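PDB 3GRN: MutT related protein from Methanosarcina mazei, which is probably a hydrolase of the Nudix superfamily, whose members typically cleave nucleoside diphosphates linked to another moiety. Local coordinates for residues L23-S28 with E61-T66. Sequence-based numbering, arbitrary orientation.
Sequences LLLRRS and EETGIT
The C-terminal end of the Nudix-box helix, 51-63, packs here on strand 22-27 of the mixed sheet, in the helix-on-sheet arrangement of the Nudix fold. L23 and L25, both facing the helix, touch the CG2 methyl of T63. That methyl lies 3.9 Å from CD2 of L23, the two side chains meeting tip to tip, and 4.0 Å from CD1 of L25, whose side chain runs at about a right angle to it. L23 has its CG anti to the backbone N (chi1 -179°), which carries CD2 out to the threonine methyl and also to within 4.0 Å of CD1 of I65.

The other branch of T63 does polar work. With chi1 at 73°, OG1 sits between the backbone N and the carbonyl carbon, where it accepts from N of I65 at 3.1 Å (157° at the hydrogen), an ST turn; it is also hydrogen-bonded to the carbonyl O of V59, one helical turn back. G64, with its positive phi, lets the chain leave the helix and bring I65 round to the leucines. A valine in place of T63 would probably leave the N-H of I65 without its acceptor, the carbonyl of V59 without the hydroxyl, and the turn after the helix less firmly held.

E62 puts a carboxylate oxygen beside L25. Its extended side chain brings OE1 4.0 Å from CD1 of L25, but that oxygen takes its hydrogen bond from the backbone N of G42, on strand 38-44. Nothing polar bridges the two segments directly: methyl packing joins them, while the hydroxyl is satisfied within the helix end and its turn, and the carboxylate oxygen by the backbone of strand 38-44.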
ATOM      1  N   LEU A  23      18.837   1.114  -5.898  1.00 15.87           N
ATOM      2  CA  LEU A  23      17.483   0.982  -6.430  1.00 16.77           C
ATOM      3  C   LEU A  23      16.631   2.187  -6.057  1.00 15.58           C
ATOM      4  O   LEU A  23      16.376   2.438  -4.865  1.00 14.85           O
ATOM      5  CB  LEU A  23      16.825  -0.307  -5.905  1.00 14.39           C
ATOM      6  CG  LEU A  23      15.392  -0.579  -6.405  1.00 13.36           C
ATOM      7  CD1 LEU A  23      15.251  -0.573  -7.927  1.00 17.66           C
ATOM      8  CD2 LEU A  23      14.811  -1.863  -5.785  1.00 13.47           C
ATOM      9  N   LEU A  24      16.184   2.923  -7.079  1.00 13.90           N
ATOM     10  CA  LEU A  24      15.194   3.986  -6.885  1.00 14.48           C
ATOM     11  C   LEU A  24      13.891   3.634  -7.603  1.00 16.74           C
ATOM     12  O   LEU A  24      13.902   2.930  -8.613  1.00 17.03           O
ATOM     13  CB  LEU A  24      15.697   5.348  -7.367  1.00 17.01           C
ATOM     14  CG  LEU A  24      17.070   5.799  -6.902  1.00 25.41           C
ATOM     15  CD1 LEU A  24      17.314   7.221  -7.385  1.00 21.73           C
ATOM     16  CD2 LEU A  24      17.191   5.723  -5.408  1.00 18.00           C
ATOM     17  N   LEU A  25      12.782   4.133  -7.078  1.00 15.36           N
ATOM     18  CA  LEU A  25      11.462   3.848  -7.629  1.00 15.05           C
ATOM     19  C   LEU A  25      10.744   5.166  -7.844  1.00 20.39           C
ATOM     20  O   LEU A  25      10.836   6.053  -7.003  1.00 20.50           O
ATOM     21  CB  LEU A  25      10.658   3.051  -6.607  1.00 16.60           C
ATOM     22  CG  LEU A  25      11.295   1.803  -6.003  1.00 12.49           C
ATOM     23  CD1 LEU A  25      10.313   1.209  -4.963  1.00 17.57           C
ATOM     24  CD2 LEU A  25      11.579   0.815  -7.086  1.00 13.95           C
ATOM     25  N   ARG A  26      10.013   5.292  -8.948  1.00 17.66           N
ATOM     26  CA  ARG A  26       9.222   6.506  -9.173  1.00 17.78           C
ATOM     27  C   ARG A  26       7.781   6.294  -8.777  1.00 20.93           C
ATOM     28  O   ARG A  26       7.160   5.364  -9.256  1.00 17.98           O
ATOM     29  CB  ARG A  26       9.321   6.969 -10.624  1.00 26.17           C
ATOM     30  CG  ARG A  26       8.642   8.315 -10.824  1.00 25.38           C
ATOM     31  CD  ARG A  26       9.088   9.017 -12.072  1.00 31.02           C
ATOM     32  NE  ARG A  26       8.289   8.647 -13.227  1.00 31.80           N
ATOM     33  CZ  ARG A  26       7.104   9.173 -13.550  1.00 37.61           C
ATOM     34  NH1 ARG A  26       6.482   8.747 -14.639  1.00 39.46           N
ATOM     35  NH2 ARG A  26       6.517  10.104 -12.796  1.00 41.52           N
ATOM     36  N   ARG A  27       7.244   7.183  -7.947  1.00 14.80           N
ATOM     37  CA  ARG A  27       5.930   7.044  -7.342  1.00 17.32           C
ATOM     38  C   ARG A  27       4.811   7.272  -8.364  1.00 16.85           C
ATOM     39  O   ARG A  27       4.981   8.062  -9.283  1.00 24.90           O
ATOM     40  CB  ARG A  27       5.772   8.036  -6.196  1.00 21.58           C
ATOM     41  CG  ARG A  27       6.740   7.819  -5.039  1.00 23.65           C
ATOM     42  CD  ARG A  27       6.652   8.934  -3.975  1.00 27.26           C
ATOM     43  NE  ARG A  27       5.357   8.985  -3.287  1.00 23.06           N
ATOM     44  CZ  ARG A  27       4.998   8.197  -2.273  1.00 29.73           C
ATOM     45  NH1 ARG A  27       5.831   7.274  -1.808  1.00 35.81           N
ATOM     46  NH2 ARG A  27       3.793   8.318  -1.726  1.00 29.65           N
ATOM     47  N   SER A  28       3.684   6.576  -8.181  1.00 24.00           N
ATOM     48  CA  SER A  28       2.541   6.735  -9.087  1.00 26.88           C
ATOM     49  C   SER A  28       1.879   8.104  -8.912  1.00 29.25           C
ATOM     50  O   SER A  28       2.025   8.751  -7.855  1.00 28.09           O
ATOM     51  CB  SER A  28       1.512   5.639  -8.884  1.00 31.42           C
ATOM     52  OG  SER A  28       0.812   5.817  -7.669  1.00 46.86           O
ATOM     53  N   GLU A  61       6.653  -5.831  -0.756  1.00 12.07           N
ATOM     54  CA  GLU A  61       5.415  -5.412  -1.410  1.00 12.15           C
ATOM     55  C   GLU A  61       5.656  -4.468  -2.569  1.00 14.68           C
ATOM     56  O   GLU A  61       4.910  -4.487  -3.535  1.00 16.01           O
ATOM     57  CB  GLU A  61       4.448  -4.783  -0.409  1.00 15.20           C
ATOM     58  CG  GLU A  61       3.980  -5.769   0.630  1.00 19.81           C
ATOM     59  CD  GLU A  61       2.836  -5.244   1.479  1.00 37.69           C
ATOM     60  OE1 GLU A  61       2.456  -4.051   1.320  1.00 26.74           O
ATOM     61  OE2 GLU A  61       2.337  -6.040   2.308  1.00 26.63           O
ATOM     62  N   GLU A  62       6.741  -3.680  -2.501  1.00  8.76           N
ATOM     63  CA  GLU A  62       6.990  -2.682  -3.539  1.00 10.80           C
ATOM     64  C   GLU A  62       7.810  -3.190  -4.715  1.00 14.38           C
ATOM     65  O   GLU A  62       7.755  -2.620  -5.809  1.00 16.52           O
ATOM     66  CB  GLU A  62       7.680  -1.471  -2.937  1.00 10.04           C
ATOM     67  CG  GLU A  62       6.765  -0.772  -1.927  1.00 12.75           C
ATOM     68  CD  GLU A  62       7.371   0.427  -1.288  1.00 27.22           C
ATOM     69  OE1 GLU A  62       8.585   0.644  -1.439  1.00 22.62           O
ATOM     70  OE2 GLU A  62       6.608   1.148  -0.620  1.00 35.71           O
ATOM     71  N   THR A  63       8.630  -4.213  -4.458  1.00 12.03           N
ATOM     72  CA  THR A  63       9.637  -4.629  -5.444  1.00 10.42           C
ATOM     73  C   THR A  63       9.717  -6.143  -5.683  1.00 13.22           C
ATOM     74  O   THR A  63      10.377  -6.567  -6.626  1.00 13.95           O
ATOM     75  CB  THR A  63      11.072  -4.196  -5.041  1.00 11.80           C
ATOM     76  OG1 THR A  63      11.525  -5.007  -3.957  1.00 14.29           O
ATOM     77  CG2 THR A  63      11.189  -2.670  -4.678  1.00 14.06           C
ATOM     78  N   GLY A  64       9.102  -6.958  -4.831  1.00 12.02           N
ATOM     79  CA  GLY A  64       9.223  -8.428  -4.987  1.00 17.52           C
ATOM     80  C   GLY A  64      10.490  -8.999  -4.345  1.00 17.50           C
ATOM     81  O   GLY A  64      10.695 -10.223  -4.339  1.00 17.36           O
ATOM     82  N   ILE A  65      11.355  -8.123  -3.828  1.00 13.16           N
ATOM     83  CA  ILE A  65      12.617  -8.540  -3.216  1.00 15.76           C
ATOM     84  C   ILE A  65      12.422  -9.023  -1.792  1.00 18.23           C
ATOM     85  O   ILE A  65      11.819  -8.332  -0.967  1.00 15.51           O
ATOM     86  CB  ILE A  65      13.692  -7.408  -3.283  1.00 17.52           C
ATOM     87  CG1 ILE A  65      14.008  -7.086  -4.755  1.00 15.72           C
ATOM     88  CG2 ILE A  65      15.000  -7.790  -2.509  1.00 18.97           C
ATOM     89  CD1 ILE A  65      14.781  -5.819  -4.977  1.00 22.10           C
ATOM     90  N   THR A  66      12.941 -10.219  -1.502  1.00 15.19           N
ATOM     91  CA  THR A  66      12.991 -10.695  -0.127  1.00 16.26           C
ATOM     92  C   THR A  66      14.358 -10.314   0.437  1.00 28.63           C
ATOM     93  O   THR A  66      15.407 -10.773  -0.057  1.00 27.37           O
ATOM     94  CB  THR A  66      12.813 -12.219  -0.038  1.00 22.97           C
ATOM     95  OG1 THR A  66      11.556 -12.588  -0.605  1.00 25.64           O
ATOM     96  CG2 THR A  66      12.858 -12.680   1.423  1.00 29.31           C
TER